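Local coordinates for protein putative glycosyl hydrolase (Bacteroides thetaiotaomicron VPI-5482, PDB 3K11) that is of uncertain function but is probably a hydrolase that cleaves glycosidic bonds in carbohydrates, at residues A[22-27]-A[354-359]; A[61-66]-A[115-120]; A[70-75]-A[130-135]. All coordinates share one frame; numbering follows the deposited sequence.

In the fold
The three contacts occupy two regions of a largely helical chain, as befits the six-hairpin, helical-barrel class to which this family belongs. Contact 1 closes the longest span, joining the loop before helix 29-45 to helix 347-362, and contacts 2 and 3 both fall within that span. They lie on the other side of the chain's centre, their own centres about 46 and 40 Å from that of contact 1. Contacts 2 and 3 are only about 12 Å apart between centres and touch through A118 and L135. Their segments alternate along the chain, so that the small antiparallel sheet and its loop are fastened to two successive helices, 101-128 and 133-139.

Contact 1: residues A[22-27]-A[354-359]; sequences GTYGDL and AQLGWH. With EDO (1,2-ethanediol), chain C; EDO (1,2-ethanediol), chain S.
G25 O is gripped by two side chains of helix 347-362. H359 NE2 donates to G25 O over 2.8 Å, nearly straight at 169°, and Q355 NE2 donates to the same G25 O over 2.9 Å. The donors reach the carbonyl from opposite faces of its plane, while the oxygen itself lies close to the planes of both the imidazole and the amide. Y428 OH, hydrogen-bonded to Q355 OE1, helps fix which way that amide is turned. This is the tight half of the contact: the backbone of T23 and Y24 passes over one face of the H359 ring, and G25 has a positive phi of 106° that would jam a CB against the preceding carbonyl. With CG anti to the backbone N (chi1 -178°), L27 brings CD2 to 3.6 Å from W358 CD1 and CD1 to 4.0 Å from H359 CE1. Y24 CB points away from the helix, and its ring runs to the subunit interface, with OH bonded to V426 N and to D383 of the second subunit.

The outer side is looser and wetter. Water 1 accepts from T23 N and donates to H359 O, and water 3 accepts from both L27 N and Q355 NE2. An ethanediol, probably from the crystallisation liquor, takes a bond from G22 N. Behind the contact, L27 packs on M410 and L414 of helix 400-416 and on V32 of helix 29-45, wedging the loop among three helices.

Contact 2: residues A[61-66]-A[115-120]; sequences TDYTAM and AEVAPH
Y63 lies against helix 101-128 from CB to its hydroxyl, along one side of its ring, meeting H120 first and then V117 and E116. Its CB sits over the centre of the imidazole, 3.5 Å from the centroid of the H120 ring and only 10° off the ring normal, a CH-pi contact. CG lies anti to the carbonyl carbon (chi1 -56°), which carries the phenol on toward V117 and E116; the two ring planes are oblique to each other. Further out, CD2 approaches both E116 OE2 and V117 CG1. Y63 CE2 is the most closely engaged ring atom, 3.6 Å from E116 OE2 and 3.7 Å from V117 CG1. The valine methyl rides over one face of the phenol, offset toward the rim that carries CE2 and CZ. E116 OE2 meets the ring edge near its plane, with the carboxylate turned 84° from the ring, so the negative charge probably faces the slightly positive C-H rim. At the tip, Y63 OH is hydrogen-bonded over 2.7 Å to water 4, which donates to E116 OE1 at 2.9 Å and so ties the phenol to the glutamate indirectly. The other face of the ring is covered by T61 O of its own loop.

The loop is braced from within: D62 OD1 accepts from A65 N at 3.3 Å, an Asx motif that helps hold the turn carrying Y63. R123, one helical turn beyond H120, bonds both Y63 O and H120 ND1. Y63 and V117 both pack on V51, so that the loop leading from strand 59-60 to strand 70-72 lies against both helix 101-128 and strand 51-53, which also touch each other through V117 and V51.

Contact 3: residues A[70-75]-A[130-135]; sequences AQLERG and KTDSQL. With EDO (1,2-ethanediol), chain Q.
D132, the N-cap of helix 133-139, ties the start of that helix to edge strand 70-72 and to R74 just beyond it. Its CG is anti to the backbone N (chi1 -173°), which directs the carboxylate at the strand. D132 OD2 accepts from L72 N at 2.8 Å, met almost head-on, and also from R74 NH1 at 3.0 Å, both donors lying on the same face of the carboxylate. D132 OD1 takes R74 NH2 at 2.8 Å and, from the opposite face, Q134 N at 2.9 Å, the capping bond. Four N-H groups thus grip the two oxygens, and the guanidinium engages them end-on in a bidentate salt bridge, its plane 31° from that of the carboxylate.

The arginine is fixed on several sides. R74 NH1 also donates to L72 O at 2.8 Å. One face of its guanidinium is covered by Q71 OE1, whose partial negative charge probably suits the cation, and the other by the Q134 amide, stacked at 19° with NE2 over the rim. With D132 replaced by an alanine, R74 would probably lose its counter-charge here, L72 N and Q134 N their acceptors, and the guanidinium would be less firmly held.

Below the polar cluster, L72 CG meets L135 CD2 at 3.5 Å; these leucines also pack on helix 101-128, through F113 and F121. Toward the start of the strand, water 5 donates to A70 O at 2.7 Å and accepts from T131 OG1. Strand 70-72 pairs with strand 51-53 through Q71 and V52. Together the bonds of D132 form an aspartate N-cap with a bidentate arginine salt bridge, here joining a helix start to the outer strand of a small antiparallel sheet.

Contact 1: residues A[22-27]-A[354-359]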
loop_
_atom_site.group_PDB
_atom_site.type_symbol
_atom_site.label_atom_id
_atom_site.label_comp_id
_atom_site.label_asym_id
_atom_site.label_seq_id
_atom_site.Cartn_x
_atom_site.Cartn_y
_atom_site.Cartn_z
ATOM N N GLY A 22 15.306 15.481 -5.886
ATOM C CA GLY A 22 15.858 16.339 -4.846
ATOM C C GLY A 22 17.345 16.050 -4.660
ATOM O O GLY A 22 17.963 15.383 -5.493
ATOM N N THR A 23 17.930 16.535 -3.570
ATOM C CA THR A 23 19.347 16.276 -3.312
ATOM C C THR A 23 19.491 14.948 -2.552
ATOM O O THR A 23 18.549 14.494 -1.902
ATOM C CB THR A 23 20.000 17.416 -2.518
ATOM O OG1 THR A 23 19.246 17.656 -1.333
ATOM C CG2 THR A 23 20.060 18.706 -3.355
ATOM N N TYR A 24 20.654 14.315 -2.689
ATOM C CA TYR A 24 20.946 13.035 -2.051
ATOM C C TYR A 24 22.434 13.016 -1.715
ATOM O O TYR A 24 23.221 13.663 -2.362
ATOM C CB TYR A 24 20.640 11.851 -3.002
ATOM C CG TYR A 24 20.844 10.506 -2.325
ATOM C CD1 TYR A 24 19.830 9.926 -1.555
ATOM C CD2 TYR A 24 22.075 9.859 -2.370
ATOM C CE1 TYR A 24 20.062 8.749 -0.876
ATOM C CE2 TYR A 24 22.289 8.646 -1.708
ATOM C CZ TYR A 24 21.289 8.121 -0.941
ATOM O OH TYR A 24 21.485 6.956 -0.268
ATOM N N GLY A 25 22.804 12.328 -0.640
ATOM C CA GLY A 25 24.207 12.054 -0.387
ATOM C C GLY A 25 24.792 12.887 0.732
ATOM O O GLY A 25 24.146 13.161 1.747
ATOM N N ASP A 26 26.023 13.288 0.506
ATOM C CA ASP A 26 26.779 14.050 1.488
ATOM C C ASP A 26 26.034 15.289 1.949
ATOM O O ASP A 26 25.347 15.946 1.165
ATOM C CB ASP A 26 28.113 14.503 0.896
ATOM C CG ASP A 26 29.102 13.350 0.653
ATOM O OD1 ASP A 26 29.021 12.285 1.285
ATOM O OD2 ASP A 26 30.001 13.556 -0.188
ATOM N N LEU A 27 26.216 15.596 3.234
ATOM C CA LEU A 27 25.639 16.731 3.888
ATOM C C LEU A 27 26.700 17.205 4.897
ATOM O O LEU A 27 27.236 16.381 5.648
ATOM C CB LEU A 27 24.388 16.252 4.593
ATOM C CG LEU A 27 23.529 17.249 5.341
ATOM C CD1 LEU A 27 23.042 18.302 4.329
ATOM C CD2 LEU A 27 22.358 16.475 6.068
ATOM N N ALA A 354 17.248 9.809 8.526
ATOM C CA ALA A 354 17.275 11.192 8.968
ATOM C C ALA A 354 17.953 12.068 7.913
ATOM O O ALA A 354 17.493 13.174 7.596
ATOM C CB ALA A 354 17.980 11.294 10.334
ATOM N N GLN A 355 19.090 11.608 7.395
ATOM C CA GLN A 355 19.847 12.389 6.435
ATOM C C GLN A 355 19.038 12.676 5.151
ATOM O O GLN A 355 19.022 13.803 4.652
ATOM C CB GLN A 355 21.152 11.658 6.117
ATOM C CG GLN A 355 22.108 12.454 5.195
ATOM C CD GLN A 355 23.560 12.338 5.569
ATOM O OE1 GLN A 355 23.905 12.125 6.730
ATOM N NE2 GLN A 355 24.429 12.570 4.604
ATOM N N LEU A 356 18.385 11.661 4.618
ATOM C CA LEU A 356 17.549 11.795 3.425
ATOM C C LEU A 356 16.391 12.717 3.741
ATOM O O LEU A 356 15.990 13.576 2.925
ATOM C CB LEU A 356 17.009 10.436 2.989
ATOM C CG LEU A 356 16.005 10.474 1.842
ATOM C CD1 LEU A 356 16.610 11.115 0.560
ATOM C CD2 LEU A 356 15.387 9.102 1.556
ATOM N N GLY A 357 15.782 12.524 4.906
ATOM C CA GLY A 357 14.697 13.426 5.304
ATOM C C GLY A 357 15.120 14.876 5.372
ATOM O O GLY A 357 14.332 15.763 5.010
ATOM N N TRP A 358 16.342 15.141 5.860
ATOM C CA TRP A 358 16.883 16.493 5.869
ATOM C C TRP A 358 17.071 17.035 4.440
ATOM O O TRP A 358 16.716 18.173 4.166
ATOM C CB TRP A 358 18.195 16.637 6.698
ATOM C CG TRP A 358 18.616 18.105 6.637
ATOM C CD1 TRP A 358 19.521 18.624 5.808
ATOM C CD2 TRP A 358 17.953 19.212 7.250
ATOM N NE1 TRP A 358 19.563 19.977 5.928
ATOM C CE2 TRP A 358 18.579 20.378 6.777
ATOM C CE3 TRP A 358 16.883 19.333 8.135
ATOM C CZ2 TRP A 358 18.239 21.653 7.221
ATOM C CZ3 TRP A 358 16.508 20.603 8.551
ATOM C CH2 TRP A 358 17.163 21.750 8.073
ATOM N N HIS A 359 17.624 16.235 3.535
ATOM C CA HIS A 359 17.752 16.673 2.140
ATOM C C HIS A 359 16.393 17.097 1.588
ATOM O O HIS A 359 16.273 18.129 0.900
ATOM C CB HIS A 359 18.324 15.563 1.261
ATOM C CG HIS A 359 19.811 15.409 1.355
ATOM N ND1 HIS A 359 20.693 16.429 1.055
ATOM C CD2 HIS A 359 20.573 14.346 1.704
ATOM C CE1 HIS A 359 21.933 15.993 1.220
ATOM N NE2 HIS A 359 21.888 14.725 1.592
HETATM C C1 EDO C . 16.298 12.599 -3.329
HETATM O O1 EDO C . 16.010 13.901 -2.795
HETATM C C2 EDO C . 15.054 12.034 -3.952
HETATM O O2 EDO C . 14.633 12.763 -5.140
HETATM C C1 EDO S . 24.931 11.228 -4.685
HETATM O O1 EDO S . 24.839 10.135 -5.644
HETATM C C2 EDO S . 24.910 12.614 -5.333
HETATM O O2 EDO S . 23.589 13.024 -5.756
HETATM O O HOH W 1 16.102 18.207 -1.918
HETATM O O HOH W 2 18.237 19.742 -0.210
HETATM O O HOH W 3 27.263 13.340 5.030
#

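Contact 2: residues A[61-66]-A[115-120]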
loop_
_atom_site.group_PDB
_atom_site.type_symbol
_atom_site.label_atom_id
_atom_site.label_comp_id
_atom_site.label_asym_id
_atom_site.label_seq_id
_atom_site.Cartn_x
_atom_site.Cartn_y
_atom_site.Cartn_z
ATOM N N THR A 61 5.125 52.895 23.182
ATOM C CA THR A 61 6.131 52.560 24.187
ATOM C C THR A 61 5.660 52.876 25.617
ATOM O O THR A 61 6.227 52.343 26.557
ATOM C CB THR A 61 7.408 53.312 23.921
ATOM O OG1 THR A 61 7.108 54.696 23.874
ATOM C CG2 THR A 61 8.003 52.909 22.600
ATOM N N ASP A 62 4.656 53.733 25.789
ATOM C CA ASP A 62 4.116 54.009 27.129
ATOM C C ASP A 62 3.011 53.029 27.456
ATOM O O ASP A 62 1.817 53.287 27.267
ATOM C CB ASP A 62 3.611 55.426 27.236
ATOM C CG ASP A 62 3.223 55.797 28.654
ATOM O OD1 ASP A 62 3.171 54.893 29.530
ATOM O OD2 ASP A 62 2.945 56.996 28.859
ATOM N N TYR A 63 3.425 51.891 27.961
ATOM C CA TYR A 63 2.518 50.812 28.242
ATOM C C TYR A 63 1.564 51.106 29.382
ATOM O O TYR A 63 0.479 50.582 29.421
ATOM C CB TYR A 63 3.273 49.527 28.547
ATOM C CG TYR A 63 4.237 49.082 27.472
ATOM C CD1 TYR A 63 3.931 49.242 26.121
ATOM C CD2 TYR A 63 5.422 48.437 27.796
ATOM C CE1 TYR A 63 4.791 48.807 25.134
ATOM C CE2 TYR A 63 6.290 47.999 26.813
ATOM C CZ TYR A 63 5.967 48.190 25.472
ATOM O OH TYR A 63 6.803 47.788 24.463
ATOM N N THR A 64 1.966 51.964 30.308
ATOM C CA THR A 64 1.117 52.248 31.457
ATOM C C THR A 64 -0.081 53.071 31.009
ATOM O O THR A 64 -1.169 52.934 31.562
ATOM C CB THR A 64 1.900 52.937 32.580
ATOM O OG1 THR A 64 2.376 54.205 32.120
ATOM C CG2 THR A 64 3.090 52.044 33.026
ATOM N N ALA A 65 0.109 53.854 29.952
ATOM C CA ALA A 65 -0.931 54.737 29.416
ATOM C C ALA A 65 -1.825 54.152 28.320
ATOM O O ALA A 65 -2.854 54.748 27.994
ATOM C CB ALA A 65 -0.269 55.990 28.860
HETATM N N MSE A 66 -1.446 53.040 27.718
HETATM C CA MSE A 66 -2.215 52.557 26.581
HETATM C C MSE A 66 -3.582 52.003 26.947
HETATM O O MSE A 66 -3.865 51.696 28.109
HETATM C CB MSE A 66 -1.420 51.500 25.845
HETATM C CG MSE A 66 -1.306 50.210 26.604
HETATM SE SE MSE A 66 -0.033 49.083 25.780
HETATM C CE MSE A 66 1.029 50.317 25.058
ATOM N N ALA A 115 6.670 38.880 28.797
ATOM C CA ALA A 115 6.624 39.070 30.284
ATOM C C ALA A 115 6.409 40.524 30.665
ATOM O O ALA A 115 5.684 40.851 31.625
ATOM C CB ALA A 115 7.924 38.537 30.939
ATOM N N GLU A 116 7.056 41.414 29.929
ATOM C CA GLU A 116 6.949 42.820 30.197
ATOM C C GLU A 116 5.554 43.333 29.894
ATOM O O GLU A 116 5.002 44.076 30.685
ATOM C CB GLU A 116 7.936 43.574 29.330
ATOM C CG GLU A 116 7.915 45.065 29.568
ATOM C CD GLU A 116 8.827 45.790 28.623
ATOM O OE1 GLU A 116 9.251 45.199 27.591
ATOM O OE2 GLU A 116 9.087 46.965 28.914
ATOM N N VAL A 117 5.009 42.982 28.724
ATOM C CA VAL A 117 3.752 43.611 28.293
ATOM C C VAL A 117 2.498 42.935 28.814
ATOM O O VAL A 117 1.469 43.588 28.951
ATOM C CB VAL A 117 3.675 43.794 26.729
ATOM C CG1 VAL A 117 4.864 44.649 26.227
ATOM C CG2 VAL A 117 3.564 42.477 26.007
ATOM N N ALA A 118 2.574 41.652 29.139
ATOM C CA ALA A 118 1.382 40.907 29.568
ATOM C C ALA A 118 0.570 41.595 30.672
ATOM O O ALA A 118 -0.659 41.732 30.552
ATOM C CB ALA A 118 1.746 39.479 29.956
ATOM N N PRO A 119 1.236 42.032 31.736
ATOM C CA PRO A 119 0.520 42.739 32.819
ATOM C C PRO A 119 -0.190 44.022 32.402
ATOM O O PRO A 119 -1.222 44.392 32.987
ATOM C CB PRO A 119 1.628 43.075 33.813
ATOM C CG PRO A 119 2.745 42.206 33.496
ATOM C CD PRO A 119 2.667 41.859 32.039
ATOM N N HIS A 120 0.365 44.736 31.429
ATOM C CA HIS A 120 -0.275 45.963 30.946
ATOM C C HIS A 120 -1.507 45.637 30.144
ATOM O O HIS A 120 -2.526 46.290 30.251
ATOM C CB HIS A 120 0.696 46.785 30.113
ATOM C CG HIS A 120 1.874 47.283 30.892
ATOM N ND1 HIS A 120 1.790 48.346 31.767
ATOM C CD2 HIS A 120 3.165 46.874 30.923
ATOM C CE1 HIS A 120 2.973 48.559 32.313
ATOM N NE2 HIS A 120 3.829 47.684 31.816
HETATM O O HOH W 4 9.152 46.645 25.107
#

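Contact 3: residues A[70-75]-A[130-135]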
loop_
_atom_site.group_PDB
_atom_site.type_symbol
_atom_site.label_atom_id
_atom_site.label_comp_id
_atom_site.label_asym_id
_atom_site.label_seq_id
_atom_site.Cartn_x
_atom_site.Cartn_y
_atom_site.Cartn_z
ATOM N N ALA A 70 -4.118 49.242 21.566
ATOM C CA ALA A 70 -2.803 48.585 21.514
ATOM C C ALA A 70 -2.924 47.125 21.104
ATOM O O ALA A 70 -3.858 46.419 21.552
ATOM C CB ALA A 70 -2.108 48.697 22.879
ATOM N N GLN A 71 -1.991 46.666 20.243
ATOM C CA GLN A 71 -1.901 45.276 19.903
ATOM C C GLN A 71 -0.439 44.939 19.633
ATOM O O GLN A 71 0.365 45.821 19.344
ATOM C CB GLN A 71 -2.730 44.950 18.676
ATOM C CG GLN A 71 -2.241 45.639 17.422
ATOM C CD GLN A 71 -2.959 45.206 16.171
ATOM O OE1 GLN A 71 -4.029 44.582 16.222
ATOM N NE2 GLN A 71 -2.358 45.513 15.028
ATOM N N LEU A 72 -0.116 43.670 19.674
ATOM C CA LEU A 72 1.204 43.233 19.236
ATOM C C LEU A 72 1.264 43.485 17.725
ATOM O O LEU A 72 0.295 43.213 17.004
ATOM C CB LEU A 72 1.389 41.752 19.541
ATOM C CG LEU A 72 1.287 41.301 21.009
ATOM C CD1 LEU A 72 1.579 39.854 21.129
ATOM C CD2 LEU A 72 2.240 42.171 21.874
ATOM N N GLU A 73 2.373 44.021 17.251
ATOM C CA GLU A 73 2.552 44.262 15.821
ATOM C C GLU A 73 2.385 42.950 15.062
ATOM O O GLU A 73 2.968 41.915 15.443
ATOM C CB GLU A 73 3.949 44.858 15.555
ATOM C CG GLU A 73 4.159 45.131 14.081
ATOM C CD GLU A 73 5.474 45.737 13.761
ATOM O OE1 GLU A 73 6.329 45.816 14.653
ATOM O OE2 GLU A 73 5.659 46.088 12.577
ATOM N N ARG A 74 1.611 42.964 13.980
ATOM C CA ARG A 74 1.350 41.736 13.283
ATOM C C ARG A 74 2.415 41.475 12.231
ATOM O O ARG A 74 2.488 42.181 11.241
ATOM C CB ARG A 74 -0.015 41.804 12.623
ATOM C CG ARG A 74 -1.170 42.133 13.546
ATOM C CD ARG A 74 -1.315 41.126 14.556
ATOM N NE ARG A 74 -2.622 41.102 15.224
ATOM C CZ ARG A 74 -2.835 41.197 16.537
ATOM N NH1 ARG A 74 -1.867 41.513 17.393
ATOM N NH2 ARG A 74 -4.050 40.999 17.002
ATOM N N GLY A 75 3.268 40.506 12.471
ATOM C CA GLY A 75 4.191 39.991 11.449
ATOM C C GLY A 75 3.515 38.779 10.840
ATOM O O GLY A 75 2.338 38.569 11.070
ATOM N N LYS A 130 -11.928 44.677 26.922
ATOM C CA LYS A 130 -11.464 44.103 25.680
ATOM C C LYS A 130 -10.002 44.447 25.475
ATOM O O LYS A 130 -9.531 45.487 25.959
ATOM C CB LYS A 130 -12.328 44.575 24.485
ATOM C CG LYS A 130 -12.435 46.058 24.299
ATOM C CD LYS A 130 -13.422 46.470 23.178
ATOM N N THR A 131 -9.295 43.543 24.776
ATOM C CA THR A 131 -7.913 43.784 24.383
ATOM C C THR A 131 -7.528 42.930 23.182
ATOM O O THR A 131 -8.374 42.257 22.578
ATOM C CB THR A 131 -6.921 43.567 25.573
ATOM O OG1 THR A 131 -5.662 44.168 25.260
ATOM C CG2 THR A 131 -6.726 42.156 25.888
ATOM N N ASP A 132 -6.251 42.987 22.818
ATOM C CA ASP A 132 -5.712 42.166 21.714
ATOM C C ASP A 132 -6.051 40.699 21.949
ATOM O O ASP A 132 -5.687 40.104 22.960
ATOM C CB ASP A 132 -4.198 42.386 21.690
ATOM C CG ASP A 132 -3.501 41.748 20.513
ATOM O OD1 ASP A 132 -4.104 40.941 19.787
ATOM O OD2 ASP A 132 -2.302 42.047 20.355
ATOM N N SER A 133 -6.739 40.093 20.997
ATOM C CA SER A 133 -7.041 38.670 21.093
ATOM C C SER A 133 -5.796 37.798 21.302
ATOM O O SER A 133 -5.882 36.715 21.893
ATOM C CB SER A 133 -7.759 38.222 19.837
ATOM O OG SER A 133 -6.908 38.406 18.717
ATOM N N GLN A 134 -4.623 38.249 20.843
ATOM C CA GLN A 134 -3.400 37.464 21.050
ATOM C C GLN A 134 -3.038 37.453 22.522
ATOM O O GLN A 134 -2.457 36.490 23.044
ATOM C CB GLN A 134 -2.238 38.017 20.206
ATOM C CG GLN A 134 -2.435 37.790 18.706
ATOM C CD GLN A 134 -1.171 38.031 17.882
ATOM O OE1 GLN A 134 -0.059 37.992 18.412
ATOM N NE2 GLN A 134 -1.342 38.247 16.568
ATOM N N LEU A 135 -3.361 38.536 23.212
ATOM C CA LEU A 135 -3.091 38.595 24.635
ATOM C C LEU A 135 -4.097 37.793 25.441
ATOM O O LEU A 135 -3.765 37.269 26.515
ATOM C CB LEU A 135 -2.970 40.046 25.126
ATOM C CG LEU A 135 -1.525 40.523 25.098
ATOM C CD1 LEU A 135 -0.707 39.789 26.167
ATOM C CD2 LEU A 135 -0.839 40.495 23.712
HETATM C C1 EDO Q . -8.754 44.964 20.229
HETATM O O1 EDO Q . -8.215 45.700 21.336
HETATM C C2 EDO Q . -10.267 45.059 20.242
HETATM O O2 EDO Q . -10.766 44.073 21.136
HETATM O O HOH W 5 -5.248 46.597 23.883
#